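Local atomic coordinates of dihydropteroate synthase (PDB entry 7L6P), a protein that probably catalyses the condensation of para-aminobenzoate with 6-hydroxymethyl-7,8-dihydropterin diphosphate to give 7,8-dihydropteroate, the immediate precursor of folates. Residues 108-111 with 115-118; 141-146 with 188-193. All coordinates share one frame; numbering follows the deposited sequence.

Contact 1 (108-111 with 115-118). With IMD (imidazole), chain C.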
ATOM      1  N   ILE A 108     -12.442   9.381  22.289  1.00 63.41           N
ATOM      2  CA  ILE A 108     -11.520  10.026  23.215  1.00 63.72           C
ATOM      3  C   ILE A 108     -10.335   9.104  23.446  1.00 64.50           C
ATOM      4  O   ILE A 108     -10.497   7.935  23.832  1.00 63.75           O
ATOM      5  CB  ILE A 108     -12.196  10.399  24.543  1.00 66.53           C
ATOM      6  CG1 ILE A 108     -11.146  10.985  25.490  1.00 68.18           C
ATOM      7  CG2 ILE A 108     -12.885   9.205  25.175  1.00 61.28           C
ATOM      8  CD1 ILE A 108     -10.505  12.243  24.958  1.00 64.35           C
ATOM      9  N   ASP A 109      -9.145   9.639  23.207  1.00 63.40           N
ATOM     10  CA  ASP A 109      -7.877   8.933  23.346  1.00 62.79           C
ATOM     11  C   ASP A 109      -7.338   9.259  24.738  1.00 62.77           C
ATOM     12  O   ASP A 109      -6.684  10.280  24.950  1.00 65.42           O
ATOM     13  CB  ASP A 109      -6.951   9.366  22.211  1.00 64.10           C
ATOM     14  CG  ASP A 109      -5.592   8.692  22.245  1.00 66.83           C
ATOM     15  OD1 ASP A 109      -5.382   7.785  23.074  1.00 67.39           O
ATOM     16  OD2 ASP A 109      -4.731   9.070  21.416  1.00 69.13           O
ATOM     17  N   THR A 110      -7.648   8.396  25.705  1.00 62.70           N
ATOM     18  CA  THR A 110      -7.262   8.636  27.089  1.00 65.33           C
ATOM     19  C   THR A 110      -7.145   7.315  27.834  1.00 63.78           C
ATOM     20  O   THR A 110      -7.697   6.293  27.422  1.00 62.37           O
ATOM     21  CB  THR A 110      -8.268   9.542  27.811  1.00 66.12           C
ATOM     22  OG1 THR A 110      -7.708  10.007  29.037  1.00 71.61           O
ATOM     23  CG2 THR A 110      -9.523   8.776  28.135  1.00 66.19           C
ATOM     24  N   PHE A 111      -6.401   7.347  28.937  1.00 65.23           N
ATOM     25  CA  PHE A 111      -6.347   6.233  29.868  1.00 64.54           C
ATOM     26  C   PHE A 111      -6.934   6.591  31.221  1.00 64.97           C
ATOM     27  O   PHE A 111      -6.982   5.732  32.104  1.00 65.61           O
ATOM     28  CB  PHE A 111      -4.902   5.730  30.043  1.00 63.90           C
ATOM     29  CG  PHE A 111      -3.944   6.755  30.625  1.00 64.23           C
ATOM     30  CD1 PHE A 111      -3.781   6.877  32.001  1.00 66.94           C
ATOM     31  CD2 PHE A 111      -3.190   7.577  29.789  1.00 68.98           C
ATOM     32  CE1 PHE A 111      -2.897   7.808  32.544  1.00 68.32           C
ATOM     33  CE2 PHE A 111      -2.299   8.518  30.326  1.00 72.58           C
ATOM     34  CZ  PHE A 111      -2.154   8.631  31.701  1.00 67.17           C
ATOM     35  N   VAL A 115     -11.249  11.707  32.447  1.00 71.36           N
ATOM     36  CA  VAL A 115     -11.311  12.167  31.066  1.00 70.62           C
ATOM     37  C   VAL A 115     -12.335  11.359  30.287  1.00 71.09           C
ATOM     38  O   VAL A 115     -13.045  11.899  29.432  1.00 72.38           O
ATOM     39  CB  VAL A 115      -9.918  12.099  30.417  1.00 71.41           C
ATOM     40  CG1 VAL A 115      -9.974  12.589  28.979  1.00 72.49           C
ATOM     41  CG2 VAL A 115      -8.925  12.937  31.215  1.00 73.98           C
ATOM     42  N   MET A 116     -12.454  10.064  30.594  1.00 70.22           N
ATOM     43  CA  MET A 116     -13.445   9.228  29.924  1.00 70.29           C
ATOM     44  C   MET A 116     -14.852   9.732  30.191  1.00 73.19           C
ATOM     45  O   MET A 116     -15.636   9.934  29.257  1.00 74.26           O
ATOM     46  CB  MET A 116     -13.304   7.777  30.379  1.00 69.20           C
ATOM     47  CG  MET A 116     -12.045   7.081  29.906  1.00 66.61           C
ATOM     48  SD  MET A 116     -11.831   5.466  30.677  1.00 66.31           S
ATOM     49  CE  MET A 116     -10.214   4.992  30.084  1.00 59.57           C
ATOM     50  N   ARG A 117     -15.185   9.950  31.465  1.00 74.88           N
ATOM     51  CA  ARG A 117     -16.536  10.368  31.824  1.00 76.06           C
ATOM     52  C   ARG A 117     -16.873  11.719  31.213  1.00 77.18           C
ATOM     53  O   ARG A 117     -17.953  11.903  30.637  1.00 78.83           O
ATOM     54  CB  ARG A 117     -16.687  10.422  33.344  1.00 79.39           C
ATOM     55  CG  ARG A 117     -17.067   9.109  33.985  1.00 82.00           C
ATOM     56  CD  ARG A 117     -17.357   9.316  35.458  1.00 91.31           C
ATOM     57  NE  ARG A 117     -16.293  10.084  36.096  1.00 95.81           N
ATOM     58  CZ  ARG A 117     -15.442   9.603  36.997  1.00 98.20           C
ATOM     59  NH1 ARG A 117     -15.542   8.363  37.453  1.00 98.54           N
ATOM     60  NH2 ARG A 117     -14.468  10.391  37.456  1.00 91.33           N
ATOM     61  N   ALA A 118     -15.950  12.673  31.314  1.00 76.58           N
ATOM     62  CA  ALA A 118     -16.227  14.015  30.819  1.00 75.17           C
ATOM     63  C   ALA A 118     -16.325  14.032  29.299  1.00 76.19           C
ATOM     64  O   ALA A 118     -17.191  14.711  28.735  1.00 77.01           O
ATOM     65  CB  ALA A 118     -15.149  14.973  31.315  1.00 68.96           C
TER
HETATM   66  N1  IMD C 301      -3.456   6.119  21.015  1.00 63.75           N
HETATM   67  C2  IMD C 301      -4.493   5.408  21.538  1.00 61.87           C
HETATM   68  N3  IMD C 301      -4.364   4.109  21.184  1.00 62.66           N
HETATM   69  C4  IMD C 301      -3.246   4.001  20.418  1.00 60.96           C
HETATM   70  C5  IMD C 301      -2.672   5.268  20.318  1.00 59.10           C

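Contact 2 (141-146 with 188-193)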
ATOM      1  N   ALA A 141     -15.341   2.955  35.242  1.00 65.67           N
ATOM      2  CA  ALA A 141     -15.798   4.215  34.675  1.00 66.81           C
ATOM      3  C   ALA A 141     -16.259   4.019  33.239  1.00 67.27           C
ATOM      4  O   ALA A 141     -17.336   4.485  32.859  1.00 68.39           O
ATOM      5  CB  ALA A 141     -14.683   5.262  34.760  1.00 68.27           C
ATOM      6  N   ALA A 142     -15.462   3.306  32.440  1.00 66.74           N
ATOM      7  CA  ALA A 142     -15.786   3.053  31.038  1.00 64.54           C
ATOM      8  C   ALA A 142     -16.993   2.123  30.884  1.00 68.03           C
ATOM      9  O   ALA A 142     -17.768   2.250  29.920  1.00 62.37           O
ATOM     10  CB  ALA A 142     -14.562   2.479  30.333  1.00 59.06           C
ATOM     11  N   ALA A 143     -17.129   1.140  31.783  1.00 62.83           N
ATOM     12  CA  ALA A 143     -18.318   0.292  31.770  1.00 66.69           C
ATOM     13  C   ALA A 143     -19.577   1.134  31.876  1.00 67.54           C
ATOM     14  O   ALA A 143     -20.541   0.929  31.127  1.00 64.11           O
ATOM     15  CB  ALA A 143     -18.269  -0.721  32.915  1.00 61.93           C
ATOM     16  N   ALA A 144     -19.566   2.108  32.785  1.00 66.41           N
ATOM     17  CA  ALA A 144     -20.736   2.926  33.047  1.00 65.12           C
ATOM     18  C   ALA A 144     -21.061   3.879  31.905  1.00 67.91           C
ATOM     19  O   ALA A 144     -22.220   4.286  31.771  1.00 69.16           O
ATOM     20  CB  ALA A 144     -20.525   3.715  34.336  1.00 63.56           C
ATOM     21  N   THR A 145     -20.081   4.230  31.066  1.00 67.08           N
ATOM     22  CA  THR A 145     -20.360   5.160  29.976  1.00 66.46           C
ATOM     23  C   THR A 145     -21.236   4.524  28.905  1.00 66.47           C
ATOM     24  O   THR A 145     -22.052   5.218  28.288  1.00 69.36           O
ATOM     25  CB  THR A 145     -19.064   5.657  29.336  1.00 64.83           C
ATOM     26  OG1 THR A 145     -18.449   4.575  28.633  1.00 64.53           O
ATOM     27  CG2 THR A 145     -18.108   6.191  30.384  1.00 62.47           C
ATOM     28  N   GLY A 146     -21.081   3.222  28.663  1.00 64.41           N
ATOM     29  CA  GLY A 146     -21.865   2.543  27.653  1.00 60.28           C
ATOM     30  C   GLY A 146     -21.358   2.695  26.233  1.00 63.80           C
ATOM     31  O   GLY A 146     -22.056   2.293  25.297  1.00 63.82           O
ATOM     32  N   ALA A 188     -16.669  -6.580  34.721  1.00 58.33           N
ATOM     33  CA  ALA A 188     -17.109  -5.235  35.068  1.00 60.04           C
ATOM     34  C   ALA A 188     -18.465  -4.870  34.463  1.00 64.28           C
ATOM     35  O   ALA A 188     -18.996  -3.797  34.769  1.00 66.89           O
ATOM     36  CB  ALA A 188     -16.043  -4.218  34.640  1.00 56.78           C
ATOM     37  N   GLY A 189     -19.042  -5.714  33.614  1.00 64.83           N
ATOM     38  CA  GLY A 189     -20.380  -5.484  33.109  1.00 63.61           C
ATOM     39  C   GLY A 189     -20.482  -5.127  31.636  1.00 62.71           C
ATOM     40  O   GLY A 189     -21.580  -4.785  31.177  1.00 62.83           O
ATOM     41  N   PHE A 190     -19.382  -5.178  30.889  1.00 57.16           N
ATOM     42  CA  PHE A 190     -19.431  -4.821  29.477  1.00 63.82           C
ATOM     43  C   PHE A 190     -20.228  -5.851  28.693  1.00 62.71           C
ATOM     44  O   PHE A 190     -20.056  -7.055  28.879  1.00 59.67           O
ATOM     45  CB  PHE A 190     -18.010  -4.757  28.892  1.00 57.38           C
ATOM     46  CG  PHE A 190     -17.330  -3.438  29.058  1.00 60.34           C
ATOM     47  CD1 PHE A 190     -16.699  -3.112  30.251  1.00 61.37           C
ATOM     48  CD2 PHE A 190     -17.267  -2.536  27.997  1.00 62.19           C
ATOM     49  CE1 PHE A 190     -16.055  -1.894  30.399  1.00 62.29           C
ATOM     50  CE2 PHE A 190     -16.616  -1.314  28.138  1.00 60.44           C
ATOM     51  CZ  PHE A 190     -16.010  -0.991  29.335  1.00 59.96           C
ATOM     52  N   ALA A 191     -20.991  -5.381  27.717  1.00 65.12           N
ATOM     53  CA  ALA A 191     -21.490  -6.270  26.689  1.00 63.97           C
ATOM     54  C   ALA A 191     -20.424  -6.369  25.608  1.00 66.37           C
ATOM     55  O   ALA A 191     -19.580  -5.482  25.473  1.00 62.37           O
ATOM     56  CB  ALA A 191     -22.806  -5.752  26.110  1.00 68.10           C
ATOM     57  N   LYS A 192     -20.415  -7.499  24.894  1.00 73.39           N
ATOM     58  CA  LYS A 192     -19.370  -7.737  23.897  1.00 72.21           C
ATOM     59  C   LYS A 192     -19.428  -6.733  22.758  1.00 73.23           C
ATOM     60  O   LYS A 192     -18.380  -6.367  22.199  1.00 73.62           O
ATOM     61  CB  LYS A 192     -19.471  -9.158  23.341  1.00 73.63           C
ATOM     62  CG  LYS A 192     -18.686 -10.194  24.130  1.00 81.58           C
ATOM     63  CD  LYS A 192     -17.220 -10.211  23.733  1.00 80.65           C
ATOM     64  CE  LYS A 192     -16.440 -11.334  24.426  1.00 84.32           C
ATOM     65  NZ  LYS A 192     -15.009 -11.345  23.915  1.00 82.30           N
ATOM     66  N   LYS A 193     -20.629  -6.273  22.393  1.00 66.28           N
ATOM     67  CA  LYS A 193     -20.713  -5.282  21.321  1.00 67.69           C
ATOM     68  C   LYS A 193     -19.926  -4.020  21.644  1.00 62.42           C
ATOM     69  O   LYS A 193     -19.651  -3.223  20.740  1.00 66.72           O
ATOM     70  CB  LYS A 193     -22.171  -4.922  21.017  1.00 65.69           C
ATOM     71  CG  LYS A 193     -22.955  -4.354  22.173  1.00 67.18           C
ATOM     72  CD  LYS A 193     -24.373  -3.958  21.726  1.00 75.39           C
ATOM     73  CE  LYS A 193     -24.909  -2.734  22.477  1.00 79.56           C
ATOM     74  NZ  LYS A 193     -25.085  -3.019  23.943  1.00 77.84           N
TER

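Contact 1 (108-111 with 115-118)
Thr110 and Val115 meet closely through the threonine hydroxyl and the valine branch point, with Thr110 OG1 3.3 Å from Val115 CB. This is packing, not polar pairing. The hydroxyl lies anti to its own backbone nitrogen (chi1 -166°), which turns it to the helix side. Thr110 OG1 is hydrogen-bonded to Glu87 of helix 84-101 and to the backbone N of Lys112.

The apolar contacts spread around this point. The other branch of Thr110 meets the side chain of Met116, with Thr110 CG2 3.5 Å from Met116 CG. The methionine is extended beyond CG, and its methyl end reaches the backbone of Phe111, with Met116 CE 3.8 Å from Phe111 C. At the strand itself, Ile108 and Val115 cross at about a right angle, with Ile108 CG1 4.0 Å from Val115 CG1. Ile108 also packs on Val91 and Ile127.

Asp109 points away from the helix. Asp109 OD2 accepts a weak hydrogen bond from imidazole N1 at 3.2 Å, bent to 135°, and also forms a salt bridge with Arg269. The imidazole probably comes from the crystallisation liquor.

Strand 106-109 and helix 113-121 open a beta-alpha-beta unit that continues into strand 126-129. The end of the strand and the loop after it pack on the helix, while Asp109 faces the imidazole-occupied active site of the TIM barrel.

Contact 2 (141-146 with 188-193)
Phe190 leans its ring against the Ala142-Ala143 backbone on the outer helical layer of the TIM barrel. Helix 138-145 supplies one side of the contact. The other is the loop that links helix 170-188 to strand 195-198.

The main bump is the aromatic ring, which rests on the part of the helix backbone at Ala142 and Ala143. Small alanine side chains let the ring come down to this backbone, where Phe190 CE1 is 3.4 Å from Ala143 CA. Phe190 CZ lies equally near Ala143 N. The ring meets this backbone obliquely. The methyl of Ala142 instead sits at the ring edge, in its plane, with Ala142 CB 3.9 Å from Phe190 CZ. With CG of Phe190 anti to the carbonyl carbon (chi1 -87°), the end of the ring comes nearer the helix than CB does. Leu133 and Val149 also pack on Phe190.

Ala143 CB is the smaller bump on the helix. It fits between the ring and the end of helix 170-188. Ala143 CB is 3.6 Å from Phe190 CE1. The same methyl, Ala143 CB, is 3.7 Å from Ala188 O. The methyl groups of Ala143 and Ala188 are more loosely apposed. Gly189, just after helix 170-188, has positive phi and closes a Schellman motif, and the chain turns directly into Phe190.

A polar bond lies within segment 141-146. Thr145 OG1 donates to Ala142 O at 2.7 Å, the hydroxyl lying 25° off the carbonyl plane.

Overall arrangement
Contact 1 is the core contact, its centre about 13 Å from the centre of the chain. Contact 2 is partly buried and lies nearer the surface, its centre about 18 Å from the centre of the chain. Contact 1 joins a barrel strand and the loop after it to the helix that follows, within one beta-alpha-beta unit. Contact 2 joins parts farther apart in sequence, a helix and the loop after helix 170-188. Branched and sulfur-containing side chains dominate contact 1, beside an active-site carboxylate. Alanines and one aromatic ring make up contact 2. The contacts share no element but touch: Met116 SD is 4.1 Å from Ala142 CB, where helix 113-121 packs on helix 138-145.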